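Local coordinates for protein GH3 beta-N-acetylglucosaminidase (Paenibacillaceae, PDB 6K5J) that hydrolyses terminal beta-linked N-acetylglucosamine residues, probably from the non-reducing ends of sugar chains, as a family 3 glycoside hydrolase, at residues A[101-106]-A[486-491]; A[500-503]-A[508-511]; A[21-26]-A[35-40]. All coordinates share one frame; numbering follows the deposited sequence.

Contact 1: residues A[101-106]-A[486-491]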
ATOM      1  N   GLY A 101      -5.870   6.955   1.611  1.00 20.87           N
ATOM      2  CA  GLY A 101      -4.599   6.311   1.849  1.00 18.90           C
ATOM      3  C   GLY A 101      -3.740   7.107   2.814  1.00 18.40           C
ATOM      4  O   GLY A 101      -4.131   8.147   3.333  1.00 16.97           O
ATOM      5  N   ASN A 102      -2.526   6.601   3.028  1.00 17.19           N
ATOM      6  CA  ASN A 102      -1.735   7.042   4.172  1.00 18.52           C
ATOM      7  C   ASN A 102      -1.405   8.526   4.097  1.00 16.36           C
ATOM      8  O   ASN A 102      -1.645   9.266   5.054  1.00 16.21           O
ATOM      9  CB  ASN A 102      -0.468   6.196   4.291  1.00 19.03           C
ATOM     10  CG  ASN A 102      -0.725   4.886   5.004  1.00 19.11           C
ATOM     11  OD1 ASN A 102      -1.881   4.455   5.142  1.00 20.40           O
ATOM     12  ND2 ASN A 102       0.341   4.257   5.481  1.00 17.39           N
ATOM     13  N   MET A 103      -0.851   8.994   2.976  1.00 15.50           N
ATOM     14  CA  MET A 103      -0.423  10.388   2.995  1.00 17.77           C
ATOM     15  C   MET A 103      -1.617  11.341   2.997  1.00 18.09           C
ATOM     16  O   MET A 103      -1.528  12.432   3.568  1.00 16.56           O
ATOM     17  CB  MET A 103       0.526  10.706   1.835  1.00 17.04           C
ATOM     18  CG  MET A 103       1.231  12.066   2.053  1.00 17.80           C
ATOM     19  SD  MET A 103       2.636  12.377   0.959  1.00 20.33           S
ATOM     20  CE  MET A 103       3.830  11.223   1.660  1.00 18.26           C
ATOM     21  N   ALA A 104      -2.749  10.938   2.413  1.00 17.49           N
ATOM     22  CA  ALA A 104      -3.968  11.728   2.575  1.00 18.12           C
ATOM     23  C   ALA A 104      -4.359  11.819   4.048  1.00 16.31           C
ATOM     24  O   ALA A 104      -4.721  12.897   4.544  1.00 15.52           O
ATOM     25  CB  ALA A 104      -5.102  11.118   1.745  1.00 15.35           C
ATOM     26  N   LEU A 105      -4.254  10.706   4.776  1.00 15.78           N
ATOM     27  CA  LEU A 105      -4.553  10.729   6.205  1.00 17.36           C
ATOM     28  C   LEU A 105      -3.538  11.579   6.967  1.00 18.92           C
ATOM     29  O   LEU A 105      -3.899  12.287   7.912  1.00 18.58           O
ATOM     30  CB  LEU A 105      -4.578   9.298   6.761  1.00 17.07           C
ATOM     31  CG  LEU A 105      -5.798   8.442   6.372  1.00 16.85           C
ATOM     32  CD1 LEU A 105      -5.522   6.944   6.590  1.00 20.12           C
ATOM     33  CD2 LEU A 105      -7.030   8.887   7.163  1.00 19.30           C
ATOM     34  N   GLY A 106      -2.262  11.505   6.576  1.00 18.72           N
ATOM     35  CA  GLY A 106      -1.241  12.317   7.229  1.00 14.93           C
ATOM     36  C   GLY A 106      -1.489  13.807   7.088  1.00 17.23           C
ATOM     37  O   GLY A 106      -1.282  14.573   8.036  1.00 16.95           O
ATOM     38  N   ASN A 486       1.864  11.806  -5.762  1.00 18.57           N
ATOM     39  CA  ASN A 486       2.861  12.421  -4.887  1.00 18.82           C
ATOM     40  C   ASN A 486       2.722  13.942  -4.925  1.00 20.05           C
ATOM     41  O   ASN A 486       2.585  14.526  -6.006  1.00 22.86           O
ATOM     42  CB  ASN A 486       4.290  12.030  -5.283  1.00 21.53           C
ATOM     43  CG  ASN A 486       4.617  10.578  -4.950  1.00 23.34           C
ATOM     44  OD1 ASN A 486       3.792   9.851  -4.398  1.00 22.03           O
ATOM     45  ND2 ASN A 486       5.823  10.151  -5.299  1.00 22.61           N
ATOM     46  N   PRO A 487       2.774  14.618  -3.769  1.00 18.01           N
ATOM     47  CA  PRO A 487       2.667  16.083  -3.765  1.00 17.05           C
ATOM     48  C   PRO A 487       3.932  16.772  -4.230  1.00 21.09           C
ATOM     49  O   PRO A 487       3.911  17.993  -4.431  1.00 21.88           O
ATOM     50  CB  PRO A 487       2.376  16.404  -2.294  1.00 18.61           C
ATOM     51  CG  PRO A 487       3.134  15.324  -1.543  1.00 18.64           C
ATOM     52  CD  PRO A 487       2.951  14.072  -2.410  1.00 20.17           C
ATOM     53  N   PHE A 488       5.016  16.025  -4.435  1.00 18.08           N
ATOM     54  CA  PHE A 488       6.306  16.594  -4.803  1.00 21.05           C
ATOM     55  C   PHE A 488       6.362  17.037  -6.261  1.00 23.39           C
ATOM     56  O   PHE A 488       7.385  17.589  -6.689  1.00 22.14           O
ATOM     57  CB  PHE A 488       7.399  15.569  -4.475  1.00 21.66           C
ATOM     58  CG  PHE A 488       7.182  14.894  -3.135  1.00 20.56           C
ATOM     59  CD1 PHE A 488       7.133  15.650  -1.969  1.00 20.13           C
ATOM     60  CD2 PHE A 488       6.974  13.525  -3.047  1.00 20.84           C
ATOM     61  CE1 PHE A 488       6.909  15.044  -0.723  1.00 21.53           C
ATOM     62  CE2 PHE A 488       6.750  12.909  -1.808  1.00 20.86           C
ATOM     63  CZ  PHE A 488       6.711  13.667  -0.654  1.00 18.16           C
ATOM     64  N   ASP A 489       5.277  16.827  -7.018  1.00 20.56           N
ATOM     65  CA  ASP A 489       5.174  17.364  -8.371  1.00 22.16           C
ATOM     66  C   ASP A 489       5.508  18.848  -8.420  1.00 21.14           C
ATOM     67  O   ASP A 489       6.077  19.330  -9.407  1.00 21.56           O
ATOM     68  CB  ASP A 489       3.757  17.149  -8.917  1.00 19.36           C
ATOM     69  CG  ASP A 489       3.498  15.724  -9.341  1.00 22.86           C
ATOM     70  OD1 ASP A 489       4.386  14.871  -9.164  1.00 23.74           O
ATOM     71  OD2 ASP A 489       2.387  15.457  -9.850  1.00 24.02           O
ATOM     72  N   ILE A 490       5.139  19.596  -7.372  1.00 20.58           N
ATOM     73  CA  ILE A 490       5.359  21.043  -7.366  1.00 22.68           C
ATOM     74  C   ILE A 490       6.831  21.372  -7.585  1.00 25.52           C
ATOM     75  O   ILE A 490       7.158  22.442  -8.112  1.00 23.29           O
ATOM     76  CB  ILE A 490       4.842  21.667  -6.053  1.00 21.55           C
ATOM     77  CG1 ILE A 490       4.888  23.195  -6.112  1.00 24.41           C
ATOM     78  CG2 ILE A 490       5.631  21.163  -4.852  1.00 21.93           C
ATOM     79  CD1 ILE A 490       4.308  23.869  -4.883  1.00 25.11           C
ATOM     80  N   ASN A 491       7.737  20.474  -7.168  1.00 22.35           N
ATOM     81  CA  ASN A 491       9.178  20.691  -7.311  1.00 23.41           C
ATOM     82  C   ASN A 491       9.611  20.752  -8.768  1.00 25.83           C
ATOM     83  O   ASN A 491      10.670  21.319  -9.066  1.00 24.83           O
ATOM     84  CB  ASN A 491       9.964  19.576  -6.608  1.00 20.15           C
ATOM     85  CG  ASN A 491       9.849  19.642  -5.105  1.00 23.21           C
ATOM     86  OD1 ASN A 491       9.464  20.668  -4.547  1.00 22.78           O
ATOM     87  ND2 ASN A 491      10.187  18.544  -4.436  1.00 22.98           N
TER
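The ring of Phe488 is approached by Met103 across the contact, while Pro487, the preceding residue, lies over one of its faces. Pro487 CG is 3.8 Å above the plane of the Phe488 ring, displaced toward its rim. Met103 CE comes up obliquely to the far end of the same ring, with CE to Phe488 CZ at 4.4 Å. The closer partner of Met103 is Pro487: the sulfur lies against its CD and CG. Met103 SD sits 3.8 Å from Pro487 CD and 3.9 Å from Pro487 CG. Met103 CG is anti to the backbone N (chi1 -166°). The chain stays extended at chi2, which carries SD to the proline, and bends at chi3 (-72°), which turns CE to the phenyl ring. The contact is apolar and buried. Segment 486-491 is anchored by Asn486 N to Asn457 OD1 and Asp489 OD2 to Ser455 OG. Met103 also packs on Tyr503 and Pro528. Helix 102-108 belongs to the N-terminal, TIM-barrel-type region. The 3-10 segment 487-491 lies in the connection between strands 478-483 and 499-501, so the contact joins the TIM-barrel-type region to the region of the six-stranded mixed sheet.

Contact 2: residues A[500-503]-A[508-511]; sequences FAAY and SAMR
Ala502 faces Ala509 and Met510 with its single methyl, and the two touch it unequally. The tight part is Met510. Its CE lies 3.8 Å from Ala502 CB. The CB of Met510 starts out away from the 500-503 segment. CG then stands anti to the carbonyl carbon (chi1 -65°), and bends at chi2 (-58°) and chi3 (95°) fold the chain back, which brings the methyl to Ala502. Ala509 is the looser neighbour. Its CB points toward the segment but stops 4.4 Å from Ala502 CB, and 4.2 Å from Ala502 O. With only methyl groups between them, the CA atoms of Ala502 and Ala509 are 6.1 Å apart. Arg511, partly exposed, marks the more open side of the helix and takes no part in the packing. Its NH1 forms a salt bridge with Glu370 OE2. Tyr503 stays clear of the 508-511 segment. One face of its ring is covered by Ala501 CB, and its OH bonds to Thr374 OG1. Strand 499-501 pairs with 478-483 and 374-377 in the mixed sheet. Helix 507-517 follows after a short turn and packs against the end of this strand, while Met510 also reaches Leu413 and Trp416 of helix 413-419.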
ATOM      1  N   PHE A 500      -2.312  22.496  -5.533  1.00 17.99           N
ATOM      2  CA  PHE A 500      -2.946  21.753  -4.451  1.00 19.32           C
ATOM      3  C   PHE A 500      -2.384  20.338  -4.407  1.00 19.17           C
ATOM      4  O   PHE A 500      -1.939  19.801  -5.423  1.00 19.79           O
ATOM      5  CB  PHE A 500      -4.466  21.658  -4.649  1.00 19.47           C
ATOM      6  CG  PHE A 500      -5.189  22.969  -4.543  1.00 22.25           C
ATOM      7  CD1 PHE A 500      -5.353  23.779  -5.665  1.00 19.32           C
ATOM      8  CD2 PHE A 500      -5.731  23.385  -3.324  1.00 19.04           C
ATOM      9  CE1 PHE A 500      -6.025  24.980  -5.580  1.00 20.08           C
ATOM     10  CE2 PHE A 500      -6.400  24.592  -3.230  1.00 21.65           C
ATOM     11  CZ  PHE A 500      -6.551  25.394  -4.363  1.00 24.32           C
ATOM     12  N   ALA A 501      -2.458  19.711  -3.229  1.00 20.01           N
ATOM     13  CA  ALA A 501      -2.172  18.288  -3.097  1.00 18.60           C
ATOM     14  C   ALA A 501      -3.413  17.565  -2.597  1.00 18.42           C
ATOM     15  O   ALA A 501      -4.006  17.962  -1.585  1.00 19.87           O
ATOM     16  CB  ALA A 501      -0.987  18.026  -2.151  1.00 15.67           C
ATOM     17  N   ALA A 502      -3.791  16.494  -3.294  1.00 17.56           N
ATOM     18  CA  ALA A 502      -4.834  15.590  -2.826  1.00 17.50           C
ATOM     19  C   ALA A 502      -4.313  14.223  -2.411  1.00 16.94           C
ATOM     20  O   ALA A 502      -5.067  13.460  -1.789  1.00 17.78           O
ATOM     21  CB  ALA A 502      -5.917  15.405  -3.906  1.00 16.97           C
ATOM     22  N   TYR A 503      -3.071  13.880  -2.755  1.00 18.37           N
ATOM     23  CA  TYR A 503      -2.359  12.672  -2.327  1.00 18.11           C
ATOM     24  C   TYR A 503      -2.936  11.379  -2.897  1.00 18.50           C
ATOM     25  O   TYR A 503      -2.439  10.288  -2.560  1.00 19.13           O
ATOM     26  CB  TYR A 503      -2.290  12.569  -0.790  1.00 16.64           C
ATOM     27  CG  TYR A 503      -1.858  13.869  -0.147  1.00 17.71           C
ATOM     28  CD1 TYR A 503      -0.516  14.228  -0.102  1.00 17.55           C
ATOM     29  CD2 TYR A 503      -2.797  14.763   0.376  1.00 17.64           C
ATOM     30  CE1 TYR A 503      -0.110  15.425   0.467  1.00 17.52           C
ATOM     31  CE2 TYR A 503      -2.399  15.967   0.940  1.00 17.88           C
ATOM     32  CZ  TYR A 503      -1.052  16.283   0.990  1.00 18.26           C
ATOM     33  OH  TYR A 503      -0.644  17.477   1.553  1.00 16.62           O
ATOM     34  N   SER A 508     -13.421  10.131  -2.841  1.00 19.28           N
ATOM     35  CA  SER A 508     -13.604  11.127  -1.792  1.00 18.97           C
ATOM     36  C   SER A 508     -12.581  12.252  -1.892  1.00 19.31           C
ATOM     37  O   SER A 508     -12.888  13.386  -1.518  1.00 17.03           O
ATOM     38  CB  SER A 508     -13.551  10.471  -0.408  1.00 19.62           C
ATOM     39  OG  SER A 508     -12.263   9.947  -0.131  1.00 20.41           O
ATOM     40  N   ALA A 509     -11.367  11.963  -2.375  1.00 19.15           N
ATOM     41  CA  ALA A 509     -10.371  13.020  -2.529  1.00 17.21           C
ATOM     42  C   ALA A 509     -10.758  13.964  -3.657  1.00 18.79           C
ATOM     43  O   ALA A 509     -10.564  15.178  -3.555  1.00 18.80           O
ATOM     44  CB  ALA A 509      -8.983  12.422  -2.793  1.00 18.32           C
ATOM     45  N   MET A 510     -11.333  13.428  -4.731  1.00 18.97           N
ATOM     46  CA  MET A 510     -11.733  14.292  -5.832  1.00 19.82           C
ATOM     47  C   MET A 510     -12.985  15.087  -5.488  1.00 18.92           C
ATOM     48  O   MET A 510     -13.133  16.231  -5.940  1.00 19.35           O
ATOM     49  CB  MET A 510     -11.921  13.457  -7.100  1.00 20.17           C
ATOM     50  CG  MET A 510     -10.607  12.815  -7.611  1.00 19.43           C
ATOM     51  SD  MET A 510      -9.288  14.014  -7.983  1.00 21.63           S
ATOM     52  CE  MET A 510      -8.306  14.044  -6.459  1.00 18.43           C
ATOM     53  N   ARG A 511     -13.880  14.515  -4.680  1.00 18.43           N
ATOM     54  CA  ARG A 511     -15.026  15.277  -4.187  1.00 18.39           C
ATOM     55  C   ARG A 511     -14.563  16.455  -3.347  1.00 17.04           C
ATOM     56  O   ARG A 511     -15.003  17.588  -3.557  1.00 18.41           O
ATOM     57  CB  ARG A 511     -15.963  14.379  -3.380  1.00 19.11           C
ATOM     58  CG  ARG A 511     -17.128  15.133  -2.693  1.00 19.00           C
ATOM     59  CD  ARG A 511     -17.938  14.203  -1.765  1.00 23.11           C
ATOM     60  NE  ARG A 511     -18.956  14.945  -1.017  1.00 24.92           N
ATOM     61  CZ  ARG A 511     -18.738  15.589   0.125  1.00 28.20           C
ATOM     62  NH1 ARG A 511     -17.529  15.584   0.679  1.00 20.43           N
ATOM     63  NH2 ARG A 511     -19.739  16.240   0.721  1.00 27.16           N
TER

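Contact 3: residues A[21-26]-A[35-40]; sequences VMAGFN and RKLITE
Leu37 and Ala23 make the main apolar contact. Leu37 CD1 lies 3.8 Å from Ala23 CB, methyl against methyl. The same CD1 also touches the backbone, at 4.1 Å from Gly24 O. Leu37 CG is anti to the carbonyl carbon (chi1 -72°), and the CD1 branch is the one that meets the strand. Both Ala23 and Leu37 are buried, and both also pack on Gln305 of helix 302-317.

Hydrogen bonds serve each segment separately. In the helix, Arg35 O accepts two donors from one residue. Thr39 OG1 reaches Arg35 O at 2.8 Å, from 38° above the carbonyl plane. Thr39 N reaches Arg35 O at 2.8 Å from the opposite face. The threonine hydroxyl is thereby tied back to the preceding turn. On the other segment, Gly24 O bonds to Gln305 NE2, and Phe25 O takes Arg51 NE and Asn52 ND2. These bonds hold the backbone of Gly24 and Phe25.

The salt bridge lies within segment 35-40: Lys36 NZ pairs with Glu40 OE2 at 3.5 Å, both residues being exposed.

The contact belongs to the beta-alpha-beta unit of strand 21-23, helix 32-39 and strand 45-47, consistent with the TIM-barrel clan of the family 3 N-terminal domain. Strand 21-23 lies between the parallel strands 45-47 and 296-298. Helix 32-39 packs on the strand, next to helix 56-72, where Ile38 rests on Leu66 and Ala70.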
ATOM      1  N   VAL A  21       5.246 -20.715   4.651  1.00 16.19           N
ATOM      2  CA  VAL A  21       5.134 -20.161   3.303  1.00 19.17           C
ATOM      3  C   VAL A  21       3.738 -19.590   3.094  1.00 20.56           C
ATOM      4  O   VAL A  21       2.739 -20.222   3.452  1.00 19.23           O
ATOM      5  CB  VAL A  21       5.463 -21.219   2.237  1.00 19.26           C
ATOM      6  CG1 VAL A  21       5.225 -20.658   0.832  1.00 21.37           C
ATOM      7  CG2 VAL A  21       6.907 -21.697   2.420  1.00 17.64           C
ATOM      8  N   MET A  22       3.673 -18.390   2.526  1.00 21.16           N
ATOM      9  CA  MET A  22       2.429 -17.805   2.047  1.00 18.80           C
ATOM     10  C   MET A  22       2.533 -17.649   0.538  1.00 17.77           C
ATOM     11  O   MET A  22       3.517 -17.086   0.036  1.00 18.31           O
ATOM     12  CB  MET A  22       2.153 -16.446   2.702  1.00 16.40           C
ATOM     13  CG  MET A  22       0.910 -15.750   2.140  1.00 17.58           C
ATOM     14  SD  MET A  22       0.507 -14.269   3.086  1.00 21.34           S
ATOM     15  CE  MET A  22      -0.504 -14.944   4.420  1.00 18.78           C
ATOM     16  N   ALA A  23       1.527 -18.147  -0.183  1.00 18.12           N
ATOM     17  CA  ALA A  23       1.589 -18.216  -1.638  1.00 19.94           C
ATOM     18  C   ALA A  23       0.367 -17.556  -2.250  1.00 19.81           C
ATOM     19  O   ALA A  23      -0.713 -17.533  -1.656  1.00 20.26           O
ATOM     20  CB  ALA A  23       1.677 -19.666  -2.141  1.00 18.05           C
ATOM     21  N   GLY A  24       0.546 -17.029  -3.461  1.00 19.20           N
ATOM     22  CA  GLY A  24      -0.571 -16.588  -4.265  1.00 20.86           C
ATOM     23  C   GLY A  24      -0.910 -17.609  -5.335  1.00 20.65           C
ATOM     24  O   GLY A  24      -0.223 -18.610  -5.517  1.00 19.21           O
ATOM     25  N   PHE A  25      -2.004 -17.334  -6.042  1.00 15.68           N
ATOM     26  CA  PHE A  25      -2.483 -18.229  -7.080  1.00 21.21           C
ATOM     27  C   PHE A  25      -3.397 -17.421  -7.987  1.00 19.77           C
ATOM     28  O   PHE A  25      -3.815 -16.306  -7.657  1.00 19.51           O
ATOM     29  CB  PHE A  25      -3.233 -19.436  -6.495  1.00 21.10           C
ATOM     30  CG  PHE A  25      -4.584 -19.080  -5.944  1.00 21.82           C
ATOM     31  CD1 PHE A  25      -4.699 -18.515  -4.685  1.00 23.76           C
ATOM     32  CD2 PHE A  25      -5.735 -19.254  -6.713  1.00 20.15           C
ATOM     33  CE1 PHE A  25      -5.938 -18.153  -4.186  1.00 26.53           C
ATOM     34  CE2 PHE A  25      -6.984 -18.889  -6.220  1.00 20.37           C
ATOM     35  CZ  PHE A  25      -7.087 -18.345  -4.963  1.00 22.50           C
ATOM     36  N   ASN A  26      -3.716 -17.997  -9.135  1.00 18.93           N
ATOM     37  CA  ASN A  26      -4.651 -17.366 -10.053  1.00 18.08           C
ATOM     38  C   ASN A  26      -6.008 -18.055  -9.955  1.00 18.45           C
ATOM     39  O   ASN A  26      -6.107 -19.266 -10.152  1.00 20.36           O
ATOM     40  CB  ASN A  26      -4.139 -17.417 -11.490  1.00 22.79           C
ATOM     41  CG  ASN A  26      -5.038 -16.650 -12.433  1.00 22.96           C
ATOM     42  OD1 ASN A  26      -5.598 -15.612 -12.057  1.00 21.63           O
ATOM     43  ND2 ASN A  26      -5.200 -17.156 -13.658  1.00 22.13           N
ATOM     44  N   ARG A  35      -5.153 -25.821  -4.647  1.00 22.89           N
ATOM     45  CA  ARG A  35      -5.513 -27.068  -3.980  1.00 24.66           C
ATOM     46  C   ARG A  35      -4.274 -27.878  -3.598  1.00 24.45           C
ATOM     47  O   ARG A  35      -4.202 -28.434  -2.493  1.00 24.02           O
ATOM     48  CB  ARG A  35      -6.439 -27.863  -4.898  1.00 28.12           C
ATOM     49  CG  ARG A  35      -7.140 -29.031  -4.256  1.00 34.79           C
ATOM     50  CD  ARG A  35      -8.164 -29.630  -5.224  1.00 37.00           C
ATOM     51  NE  ARG A  35      -9.135 -28.633  -5.671  1.00 37.17           N
ATOM     52  CZ  ARG A  35     -10.267 -28.360  -5.030  1.00 41.12           C
ATOM     53  NH1 ARG A  35     -10.570 -29.013  -3.911  1.00 40.73           N
ATOM     54  NH2 ARG A  35     -11.096 -27.433  -5.500  1.00 42.80           N
ATOM     55  N   LYS A  36      -3.286 -27.943  -4.492  1.00 24.03           N
ATOM     56  CA  LYS A  36      -2.065 -28.701  -4.222  1.00 29.17           C
ATOM     57  C   LYS A  36      -1.185 -27.994  -3.190  1.00 26.27           C
ATOM     58  O   LYS A  36      -0.573 -28.644  -2.331  1.00 25.65           O
ATOM     59  CB  LYS A  36      -1.303 -28.931  -5.533  1.00 32.63           C
ATOM     60  CG  LYS A  36      -1.953 -30.040  -6.393  1.00 41.99           C
ATOM     61  CD  LYS A  36      -1.117 -30.498  -7.601  1.00 51.22           C
ATOM     62  CE  LYS A  36      -0.776 -31.979  -7.515  1.00 55.15           C
ATOM     63  NZ  LYS A  36      -1.627 -32.880  -8.331  1.00 55.97           N
ATOM     64  N   LEU A  37      -1.108 -26.663  -3.260  1.00 24.25           N
ATOM     65  CA  LEU A  37      -0.374 -25.912  -2.244  1.00 26.28           C
ATOM     66  C   LEU A  37      -0.931 -26.192  -0.853  1.00 22.77           C
ATOM     67  O   LEU A  37      -0.172 -26.361   0.108  1.00 25.00           O
ATOM     68  CB  LEU A  37      -0.436 -24.413  -2.546  1.00 24.70           C
ATOM     69  CG  LEU A  37       0.385 -23.874  -3.729  1.00 26.79           C
ATOM     70  CD1 LEU A  37      -0.033 -22.451  -4.063  1.00 27.52           C
ATOM     71  CD2 LEU A  37       1.857 -23.944  -3.425  1.00 32.68           C
ATOM     72  N   ILE A  38      -2.255 -26.247  -0.732  1.00 20.68           N
ATOM     73  CA  ILE A  38      -2.872 -26.446   0.573  1.00 23.89           C
ATOM     74  C   ILE A  38      -2.773 -27.904   1.002  1.00 25.66           C
ATOM     75  O   ILE A  38      -2.331 -28.202   2.115  1.00 25.14           O
ATOM     76  CB  ILE A  38      -4.332 -25.964   0.556  1.00 22.09           C
ATOM     77  CG1 ILE A  38      -4.400 -24.445   0.373  1.00 23.07           C
ATOM     78  CG2 ILE A  38      -5.040 -26.393   1.842  1.00 21.77           C
ATOM     79  CD1 ILE A  38      -5.804 -23.950   0.013  1.00 21.28           C
ATOM     80  N   THR A  39      -3.183 -28.834   0.128  1.00 24.50           N
ATOM     81  CA  THR A  39      -3.314 -30.232   0.545  1.00 26.20           C
ATOM     82  C   THR A  39      -2.004 -31.002   0.445  1.00 29.30           C
ATOM     83  O   THR A  39      -1.758 -31.898   1.257  1.00 32.81           O
ATOM     84  CB  THR A  39      -4.386 -30.943  -0.282  1.00 27.80           C
ATOM     85  OG1 THR A  39      -3.943 -31.074  -1.638  1.00 29.92           O
ATOM     86  CG2 THR A  39      -5.699 -30.165  -0.243  1.00 25.83           C
ATOM     87  N   GLU A  40      -1.151 -30.683  -0.521  1.00 28.76           N
ATOM     88  CA  GLU A  40       0.091 -31.425  -0.682  1.00 31.59           C
ATOM     89  C   GLU A  40       1.295 -30.707  -0.103  1.00 29.55           C
ATOM     90  O   GLU A  40       2.171 -31.352   0.471  1.00 30.00           O
ATOM     91  CB  GLU A  40       0.330 -31.732  -2.161  1.00 33.53           C
ATOM     92  CG  GLU A  40      -0.828 -32.532  -2.745  1.00 35.73           C
ATOM     93  CD  GLU A  40      -0.632 -32.889  -4.200  1.00 48.39           C
ATOM     94  OE1 GLU A  40       0.505 -32.745  -4.704  1.00 48.48           O
ATOM     95  OE2 GLU A  40      -1.620 -33.318  -4.840  1.00 55.28           O
TER

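From the N terminus, contact 3 comes first and closes a short loop between a barrel strand and the helix after it. Contact 1 closes a long loop, its segments 380 residues apart. Contact 2 then closes another short loop, between strand 499-501 and helix 507-517. The three are in series; none nests or crosses. Contacts 3 and 2 are local, within the barrel and the mixed-sheet region, while contact 1 ties the two regions to each other. Contacts 1 and 2 touch: Met103 CG lies 3.5 Å from Tyr503 CD1, and Pro487 CB lies 3.7 Å from Ala501 CB. Contact 3 is on the opposite side of the chain's centre.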